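Local coordinates for dihydropteroate synthase (Burkholderia cenocepacia, PDB 2Y5S), which probably catalyses the condensation of 4-aminobenzoate with a dihydropterin diphosphate to 7,8-dihydropteroate in folate biosynthesis, and is bound here to that product, at residues Gly27-Thr32 and Ile87-Ala92; Ala108-Ala113 and Ile121-Gly126; Gly131-Val136 and Ala174-Ala179. All coordinates share one frame; numbering follows the deposited sequence. Where two conformers were deposited one is given.

Interaction 1 (Gly27-Thr32 and Ile87-Ala92); sequences GILNAT and IPLVEA
L89 packs against L29 and A31 in the helix-on-strand layer of a TIM barrel, where helix 79-93 covers the outer face of the parallel sheet beside strand 24-30. That helix follows strand 62-66, next to 24-30 in the sheet, and L89 rests on I65 of its own strand as well as reaching over to the neighbouring one. Backbone hydrogen bonds of G27 with L62 and D64, and of L29 with D64 and G66, join the two strands.

Both contacts across the segments are carbon to carbon and no hydrogen bond crosses, so the contact is apolar; it buries 104 Å² over both sides. Only one branch of L89 does the touching. With chi2 at -178° CD1 extends straight on from CA, while CD2 stays further from both partners. L29 joins from the strand proper, its CD2 lying 4.2 Å from L89 CD1. L49 and M55 of helix 45-58 touch L89 and L29 respectively. A31 belongs to the loop just past the strand end, and its methyl presses hardest: A31 CB to L89 CD1 is 3.4 Å, shorter than usual carbon van der Waals contact.

Interaction 2 (Ala108-Ala113 and Ile121-Gly126); sequences AVMRAA and INDIWG. With 78H (7,8-dihydropteroate), chain P.
M110 packs across I121 and reaches D123 within the beta-alpha-beta unit of strand 100-103, helix 107-115 and strand 120-123. The closest backbone approach is M110 to I121, 6.8 Å between CA atoms, and there the packing is tight. M110 CG sits 3.8 Å from I121 CG2, and M110 SD adds a further contact to the same methyl. With CG beside the backbone N (chi1 -63°) and the rest of the chain extended, the thioether runs past I121 toward the strand's end, the two side chains slanting across each other.

Contact thins out there. M110 CE meets D123 OD2 at 3.5 Å, the side chains nearly perpendicular, and D123 gives up only 23 Å² to the helix against 70 Å² for I121. On the far side of the helix R111 points away from the strand and is exposed.

The D123 carboxylate takes its hydrogen bonds from the turn and the residue after it: W125 N reaches OD1 at 2.8 Å from well above the carboxylate plane, an Asx turn within the type I turn D123-G126, and F127 N bonds OD2. N122 faces the opposite way, into the pocket, where its ND2 donates to N1 of the dihydropteroate at 3.0 Å and to D64. Its OD1 lies doubtfully close to ligand N2. The two faces thus divide the chemistry: M110 meets D123 with a methyl group alone, and the carboxylate is bonded by backbone N-H groups, while the N122 amide donates to the ligand and probably accepts from it too, consistent with recognition of the pterin.

Interaction 3 (Gly131-Val136 and Ala174-Ala179); sequences GAIDAV and AARAQA. With EDO (1,2-ethanediol), chain U.
The short helix 132-136 and the long helix 165-182 come closest at I133 and A179, whose CA atoms are 8.2 Å apart, too far for backbone contact and a gap that one long side chain bridges. That side chain is I133, and its terminal methyl makes every close approach. I133 CD1 lies 4.0 Å from A179 CB and equally near the carbonyl oxygen of A179, so it rests against both the methyl and the backbone of that residue. The reach comes from the outer torsion: CD1 is anti to CA (chi2 176°), which carries it outward from the short helix. The same methyl also approaches the guanidinium of R176 obliquely, I133 CD1 to R176 NH2 being 3.8 Å.

Both helices belong to the outer layer of the TIM barrel. The short one follows strand 120-123, the long one comes after strand 142-146, and these strands are neighbours in the sheet. G131 occupies the N-cap position of the short helix, and its carbonyl accepts from A135 N at 3.1 Å in the first turn. A132 and V136 turn instead to helix 107-115, where they touch M110.

R176 starts out across the contact rather than straight into it, and bends at chi2 (-44°) and chi3, which brings its end toward I133. Its NE donates to G126 O, in the turn after strand 120-123, and this bond helps fix the rotation of the guanidinium. At the edge of that group, NH1 donates to O1 of a 1,2-ethanediol probably left from crystallisation, at 2.9 Å and 164°. The A175 methyl lies alongside the same molecule, A175 CB being 3.7 Å from the diol's C1.

In the fold
The three interactions follow one another along the chain, each closing before the next opens, and all belong to one TIM barrel, interactions 1 and 2 joining helices to its strands and interaction 3 joining two outer helices. Interactions 1 and 2 reach the same parallel sheet, at strands 24-30 and 120-123, with centres 14 Å apart; I87 CD1 touches A112 O at 3.5 Å where helices 79-93 and 107-115 adjoin. Interactions 2 and 3 are closer, 11 Å between centres; R111 CG lies 3.6 Å from A135 CB where helices 107-115 and 132-136 pack. Interactions 1 and 3 do not meet, their nearest atoms being about 12 Å apart. Interaction 2 therefore connects the series, and it alone contributes residues, N122 and I124, to the dihydropteroate pocket.

Interaction 1 (Gly27-Thr32 and Ile87-Ala92)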
loop_
_atom_site.group_PDB
_atom_site.type_symbol
_atom_site.label_atom_id
_atom_site.label_comp_id
_atom_site.label_asym_id
_atom_site.label_seq_id
_atom_site.Cartn_x
_atom_site.Cartn_y
_atom_site.Cartn_z
ATOM N N GLY B 27 8.410 10.740 -11.002
ATOM C CA GLY B 27 8.522 11.692 -9.899
ATOM C C GLY B 27 8.093 13.078 -10.356
ATOM O O GLY B 27 8.497 13.534 -11.419
ATOM N N ILE B 28 7.306 13.760 -9.532
ATOM C CA ILE B 28 6.756 15.050 -9.893
ATOM C C ILE B 28 7.795 16.106 -9.539
ATOM O O ILE B 28 8.168 16.252 -8.373
ATOM C CB ILE B 28 5.441 15.346 -9.149
ATOM C CG1 ILE B 28 4.354 14.328 -9.529
ATOM C CG2 ILE B 28 4.957 16.786 -9.455
ATOM C CD1 ILE B 28 3.205 14.264 -8.498
ATOM N N LEU B 29 8.258 16.817 -10.564
ATOM C CA LEU B 29 9.191 17.920 -10.409
ATOM C C LEU B 29 8.445 19.209 -10.731
ATOM O O LEU B 29 8.364 19.637 -11.885
ATOM C CB LEU B 29 10.403 17.733 -11.324
ATOM C CG LEU B 29 11.564 18.702 -11.113
ATOM C CD1 LEU B 29 12.283 18.410 -9.800
ATOM C CD2 LEU B 29 12.531 18.622 -12.285
ATOM N N ASN B 30 7.884 19.825 -9.702
ATOM C CA ASN B 30 7.218 21.100 -9.878
ATOM C C ASN B 30 8.286 22.180 -9.931
ATOM O O ASN B 30 9.022 22.365 -8.971
ATOM C CB ASN B 30 6.217 21.348 -8.750
ATOM C CG ASN B 30 4.948 20.522 -8.906
ATOM O OD1 ASN B 30 4.376 20.436 -10.005
ATOM N ND2 ASN B 30 4.498 19.903 -7.807
ATOM N N ALA B 31 8.380 22.861 -11.073
ATOM C CA ALA B 31 9.365 23.923 -11.300
ATOM C C ALA B 31 8.768 25.286 -10.955
ATOM O O ALA B 31 8.826 26.227 -11.752
ATOM C CB ALA B 31 9.828 23.898 -12.754
ATOM N N THR B 32 8.228 25.386 -9.746
ATOM C CA THR B 32 7.418 26.527 -9.324
ATOM C C THR B 32 7.741 26.909 -7.867
ATOM O O THR B 32 7.507 26.110 -6.957
ATOM C CB THR B 32 5.909 26.183 -9.465
ATOM O OG1 THR B 32 5.700 24.788 -9.184
ATOM C CG2 THR B 32 5.420 26.470 -10.883
ATOM N N ILE B 87 12.101 24.886 -20.195
ATOM C CA ILE B 87 13.128 24.585 -21.197
ATOM C C ILE B 87 14.526 24.387 -20.588
ATOM O O ILE B 87 15.180 23.389 -20.890
ATOM C CB ILE B 87 13.141 25.629 -22.347
ATOM C CG1 ILE B 87 11.816 25.595 -23.117
ATOM C CG2 ILE B 87 14.303 25.387 -23.291
ATOM C CD1 ILE B 87 11.392 24.225 -23.569
ATOM N N PRO B 88 14.980 25.309 -19.713
ATOM C CA PRO B 88 16.306 25.084 -19.118
ATOM C C PRO B 88 16.422 23.850 -18.213
ATOM O O PRO B 88 17.510 23.305 -18.086
ATOM C CB PRO B 88 16.566 26.380 -18.332
ATOM C CG PRO B 88 15.753 27.417 -19.042
ATOM C CD PRO B 88 14.483 26.668 -19.415
ATOM N N LEU B 89 15.330 23.398 -17.596
ATOM C CA LEU B 89 15.352 22.120 -16.860
ATOM C C LEU B 89 15.478 20.931 -17.823
ATOM O O LEU B 89 16.202 19.978 -17.541
ATOM C CB LEU B 89 14.114 21.946 -15.971
ATOM C CG LEU B 89 13.983 22.848 -14.741
ATOM C CD1 LEU B 89 12.716 22.500 -13.946
ATOM C CD2 LEU B 89 15.242 22.782 -13.846
ATOM N N VAL B 90 14.777 20.993 -18.952
ATOM C CA VAL B 90 14.890 19.960 -19.986
ATOM C C VAL B 90 16.334 19.859 -20.453
ATOM O O VAL B 90 16.898 18.765 -20.493
ATOM C CB VAL B 90 13.953 20.229 -21.189
ATOM C CG1 VAL B 90 14.205 19.215 -22.312
ATOM C CG2 VAL B 90 12.491 20.181 -20.740
ATOM N N GLU B 91 16.934 21.010 -20.760
ATOM C CA GLU B 91 18.315 21.064 -21.243
ATOM C C GLU B 91 19.294 20.509 -20.190
ATOM O O GLU B 91 20.152 19.679 -20.505
ATOM C CB GLU B 91 18.675 22.499 -21.677
ATOM C CG GLU B 91 17.840 23.019 -22.873
ATOM C CD GLU B 91 18.097 24.493 -23.232
ATOM O OE1 GLU B 91 18.681 25.240 -22.416
ATOM O OE2 GLU B 91 17.706 24.907 -24.350
ATOM N N ALA B 92 19.136 20.933 -18.941
ATOM C CA ALA B 92 20.018 20.489 -17.852
ATOM C C ALA B 92 19.833 19.029 -17.480
ATOM O O ALA B 92 20.783 18.384 -17.050
ATOM C CB ALA B 92 19.833 21.370 -16.609
#

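Interaction 2 (Ala108-Ala113 and Ile121-Gly126)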
loop_
_atom_site.group_PDB
_atom_site.type_symbol
_atom_site.label_atom_id
_atom_site.label_comp_id
_atom_site.label_asym_id
_atom_site.label_seq_id
_atom_site.Cartn_x
_atom_site.Cartn_y
_atom_site.Cartn_z
ATOM N N ALA B 108 2.621 25.651 -27.681
ATOM C CA ALA B 108 3.932 26.308 -27.804
ATOM C C ALA B 108 4.968 25.712 -26.843
ATOM O O ALA B 108 6.165 25.660 -27.149
ATOM C CB ALA B 108 3.816 27.819 -27.586
ATOM N N VAL B 109 4.519 25.264 -25.681
ATOM C CA VAL B 109 5.419 24.662 -24.720
ATOM C C VAL B 109 5.781 23.274 -25.240
ATOM O O VAL B 109 6.924 22.834 -25.125
ATOM C CB VAL B 109 4.797 24.620 -23.313
ATOM C CG1 VAL B 109 5.722 23.925 -22.329
ATOM C CG2 VAL B 109 4.490 26.050 -22.832
ATOM N N MET B 110 4.788 22.584 -25.810
ATOM C CA MET B 110 5.010 21.267 -26.379
ATOM C C MET B 110 6.075 21.334 -27.466
ATOM O O MET B 110 7.024 20.554 -27.438
ATOM C CB MET B 110 3.724 20.690 -26.958
ATOM C CG MET B 110 2.637 20.451 -25.948
ATOM S SD MET B 110 1.180 19.712 -26.676
ATOM C CE MET B 110 0.065 19.808 -25.251
ATOM N N ARG B 111 5.929 22.289 -28.393
ATOM C CA ARG B 111 6.882 22.459 -29.489
ATOM C C ARG B 111 8.286 22.761 -28.962
ATOM O O ARG B 111 9.247 22.092 -29.349
ATOM C CB ARG B 111 6.422 23.554 -30.471
ATOM C CG ARG B 111 5.067 23.259 -31.143
ATOM C CD ARG B 111 4.744 24.203 -32.323
ATOM N NE ARG B 111 5.277 23.692 -33.583
ATOM C CZ ARG B 111 4.551 23.161 -34.564
ATOM N NH1 ARG B 111 3.228 23.077 -34.465
ATOM N NH2 ARG B 111 5.155 22.724 -35.662
ATOM N N ALA B 112 8.398 23.752 -28.078
ATOM C CA ALA B 112 9.711 24.147 -27.529
ATOM C C ALA B 112 10.366 23.030 -26.719
ATOM O O ALA B 112 11.587 22.836 -26.794
ATOM C CB ALA B 112 9.595 25.413 -26.669
ATOM N N ALA B 113 9.559 22.315 -25.944
ATOM C CA ALA B 113 10.057 21.234 -25.083
ATOM C C ALA B 113 10.499 20.019 -25.906
ATOM O O ALA B 113 11.536 19.408 -25.628
ATOM C CB ALA B 113 9.009 20.848 -24.037
ATOM N N ILE B 121 5.089 14.056 -23.655
ATOM C CA ILE B 121 4.177 15.164 -23.383
ATOM C C ILE B 121 2.964 14.637 -22.630
ATOM O O ILE B 121 2.251 13.732 -23.086
ATOM C CB ILE B 121 3.748 15.921 -24.658
ATOM C CG1 ILE B 121 4.967 16.421 -25.454
ATOM C CG2 ILE B 121 2.827 17.090 -24.293
ATOM C CD1 ILE B 121 5.857 17.469 -24.712
ATOM N N ASN B 122 2.764 15.214 -21.448
ATOM C CA ASN B 122 1.744 14.810 -20.536
ATOM C C ASN B 122 0.694 15.921 -20.473
ATOM O O ASN B 122 0.946 16.960 -19.864
ATOM C CB ASN B 122 2.384 14.598 -19.158
ATOM C CG ASN B 122 1.361 14.282 -18.092
ATOM O OD1 ASN B 122 0.322 13.740 -18.397
ATOM N ND2 ASN B 122 1.652 14.634 -16.836
ATOM N N ASP B 123 -0.470 15.694 -21.086
ATOM C CA ASP B 123 -1.447 16.768 -21.355
ATOM C C ASP B 123 -2.808 16.568 -20.670
ATOM O O ASP B 123 -3.609 15.728 -21.065
ATOM C CB ASP B 123 -1.645 16.930 -22.858
ATOM C CG ASP B 123 -2.552 18.112 -23.224
ATOM O OD1 ASP B 123 -2.912 18.926 -22.347
ATOM O OD2 ASP B 123 -2.918 18.211 -24.410
ATOM N N ILE B 124 -3.068 17.379 -19.663
ATOM C CA ILE B 124 -4.333 17.347 -18.956
ATOM C C ILE B 124 -5.526 17.606 -19.882
ATOM O O ILE B 124 -6.620 17.174 -19.581
ATOM C CB ILE B 124 -4.373 18.312 -17.734
ATOM C CG1 ILE B 124 -4.098 19.758 -18.140
ATOM C CG2 ILE B 124 -3.352 17.858 -16.666
ATOM C CD1 ILE B 124 -4.711 20.796 -17.173
ATOM N N TRP B 125 -5.315 18.294 -21.005
ATOM C CA TRP B 125 -6.400 18.542 -21.949
ATOM C C TRP B 125 -6.520 17.504 -23.065
ATOM O O TRP B 125 -7.357 17.659 -23.949
ATOM C CB TRP B 125 -6.303 19.964 -22.544
ATOM C CG TRP B 125 -6.912 20.995 -21.656
ATOM C CD1 TRP B 125 -6.255 21.921 -20.932
ATOM C CD2 TRP B 125 -8.307 21.189 -21.387
ATOM N NE1 TRP B 125 -7.132 22.673 -20.209
ATOM C CE2 TRP B 125 -8.407 22.250 -20.476
ATOM C CE3 TRP B 125 -9.478 20.551 -21.813
ATOM C CZ2 TRP B 125 -9.637 22.715 -19.992
ATOM C CZ3 TRP B 125 -10.699 21.010 -21.339
ATOM C CH2 TRP B 125 -10.769 22.079 -20.430
ATOM N N GLY B 126 -5.694 16.455 -23.028
ATOM C CA GLY B 126 -5.845 15.323 -23.940
ATOM C C GLY B 126 -5.645 15.720 -25.395
ATOM O O GLY B 126 -6.272 15.167 -26.295
HETATM O O4 78H P . -3.277 13.008 -12.494
HETATM C C4 78H P . -2.553 13.561 -13.324
HETATM C C5 78H P . -2.090 14.882 -13.147
HETATM N N3 78H P . -2.189 12.872 -14.492
HETATM C C9 78H P . -1.282 15.439 -14.166
HETATM N N5 78H P . -2.368 15.578 -12.016
HETATM C C2 78H P . -1.389 13.507 -15.491
HETATM N N8 78H P . -0.790 16.732 -14.048
HETATM N N1 78H P . -0.953 14.759 -15.283
HETATM C C6 78H P . -1.956 16.853 -11.871
HETATM N N2 78H P . -1.075 12.865 -16.627
HETATM C C7 78H P . -1.253 17.633 -12.986
HETATM C C10 78H P . -2.206 17.592 -10.587
HETATM N N11 78H P . -3.552 18.176 -10.588
HETATM C C15 78H P . -4.336 17.977 -9.537
HETATM C C16 78H P . -5.643 17.528 -9.699
HETATM C C17 78H P . -3.811 18.202 -8.264
HETATM C C18 78H P . -6.438 17.321 -8.586
HETATM C C19 78H P . -4.609 17.993 -7.147
HETATM C C20 78H P . -5.922 17.558 -7.310
HETATM C C21 78H P . -6.794 17.295 -6.078
HETATM O O22 78H P . -7.823 16.645 -6.272
HETATM O O23 78H P . -6.374 17.619 -4.945
#

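Interaction 3 (Gly131-Val136 and Ala174-Ala179)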
loop_
_atom_site.group_PDB
_atom_site.type_symbol
_atom_site.label_atom_id
_atom_site.label_comp_id
_atom_site.label_asym_id
_atom_site.label_seq_id
_atom_site.Cartn_x
_atom_site.Cartn_y
_atom_site.Cartn_z
ATOM N N GLY B 131 -4.073 23.267 -31.910
ATOM C CA GLY B 131 -2.698 23.133 -32.361
ATOM C C GLY B 131 -1.826 22.125 -31.604
ATOM O O GLY B 131 -0.671 21.931 -31.967
ATOM N N ALA B 132 -2.367 21.481 -30.573
ATOM C CA ALA B 132 -1.578 20.539 -29.762
ATOM C C ALA B 132 -1.207 19.298 -30.578
ATOM O O ALA B 132 -0.053 18.839 -30.548
ATOM C CB ALA B 132 -2.327 20.139 -28.528
ATOM N N ILE B 133 -2.173 18.752 -31.312
ATOM C CA ILE B 133 -1.881 17.569 -32.140
ATOM C C ILE B 133 -0.755 17.829 -33.173
ATOM O O ILE B 133 0.162 17.001 -33.338
ATOM C CB ILE B 133 -3.155 17.001 -32.809
ATOM C CG1 ILE B 133 -4.052 16.366 -31.733
ATOM C CG2 ILE B 133 -2.788 15.948 -33.848
ATOM C CD1 ILE B 133 -5.408 15.838 -32.268
ATOM N N ASP B 134 -0.817 18.986 -33.835
ATOM C CA ASP B 134 0.217 19.403 -34.774
ATOM C C ASP B 134 1.603 19.518 -34.124
ATOM O O ASP B 134 2.619 19.191 -34.738
ATOM C CB ASP B 134 -0.154 20.755 -35.423
ATOM C CG ASP B 134 -0.816 20.594 -36.773
ATOM O OD1 ASP B 134 -1.536 19.590 -36.984
ATOM O OD2 ASP B 134 -0.596 21.470 -37.639
ATOM N N ALA B 135 1.621 20.022 -32.898
ATOM C CA ALA B 135 2.823 20.136 -32.094
ATOM C C ALA B 135 3.514 18.790 -31.827
ATOM O O ALA B 135 4.739 18.734 -31.777
ATOM C CB ALA B 135 2.487 20.796 -30.784
ATOM N N VAL B 136 2.738 17.720 -31.667
ATOM C CA VAL B 136 3.296 16.420 -31.218
ATOM C C VAL B 136 3.305 15.308 -32.276
ATOM O O VAL B 136 3.874 14.246 -32.043
ATOM C CB VAL B 136 2.543 15.870 -29.988
ATOM C CG1 VAL B 136 2.532 16.879 -28.845
ATOM C CG2 VAL B 136 1.137 15.431 -30.352
ATOM N N ALA B 174 -10.586 6.842 -25.941
ATOM C CA ALA B 174 -10.601 6.158 -27.236
ATOM C C ALA B 174 -10.630 7.164 -28.389
ATOM O O ALA B 174 -9.894 7.025 -29.371
ATOM C CB ALA B 174 -11.794 5.216 -27.318
ATOM N N ALA B 175 -11.472 8.184 -28.252
ATOM C CA ALA B 175 -11.561 9.256 -29.225
ATOM C C ALA B 175 -10.274 10.085 -29.306
ATOM O O ALA B 175 -9.867 10.499 -30.398
ATOM C CB ALA B 175 -12.780 10.158 -28.919
ATOM N N ARG B 176 -9.625 10.330 -28.170
ATOM C CA ARG B 176 -8.381 11.109 -28.199
ATOM C C ARG B 176 -7.254 10.319 -28.895
ATOM O O ARG B 176 -6.520 10.876 -29.718
ATOM C CB ARG B 176 -7.984 11.598 -26.799
ATOM C CG ARG B 176 -9.037 12.499 -26.097
ATOM C CD ARG B 176 -9.638 13.564 -27.018
ATOM N NE ARG B 176 -8.576 14.376 -27.623
ATOM C CZ ARG B 176 -8.688 15.075 -28.756
ATOM N NH1 ARG B 176 -9.822 15.085 -29.453
ATOM N NH2 ARG B 176 -7.646 15.765 -29.203
ATOM N N ALA B 177 -7.158 9.024 -28.610
ATOM C CA ALA B 177 -6.160 8.172 -29.260
ATOM C C ALA B 177 -6.403 8.104 -30.752
ATOM O O ALA B 177 -5.458 8.148 -31.534
ATOM C CB ALA B 177 -6.162 6.777 -28.688
ATOM N N GLN B 178 -7.664 7.981 -31.146
ATOM C CA GLN B 178 -8.013 8.000 -32.554
ATOM C C GLN B 178 -7.595 9.316 -33.214
ATOM O O GLN B 178 -7.058 9.310 -34.329
ATOM C CB GLN B 178 -9.519 7.795 -32.745
ATOM C CG GLN B 178 -9.948 7.648 -34.221
ATOM C CD GLN B 178 -9.331 6.439 -34.892
ATOM O OE1 GLN B 178 -9.460 5.323 -34.398
ATOM N NE2 GLN B 178 -8.653 6.653 -36.027
ATOM N N ALA B 179 -7.851 10.437 -32.543
ATOM C CA ALA B 179 -7.524 11.743 -33.111
ATOM C C ALA B 179 -6.024 11.892 -33.307
ATOM O O ALA B 179 -5.578 12.423 -34.319
ATOM C CB ALA B 179 -8.080 12.877 -32.246
HETATM C C1 EDO U . -13.516 13.616 -27.877
HETATM O O1 EDO U . -12.433 13.948 -28.759
HETATM C C2 EDO U . -13.963 14.828 -27.065
HETATM O O2 EDO U . -13.216 15.995 -27.432
#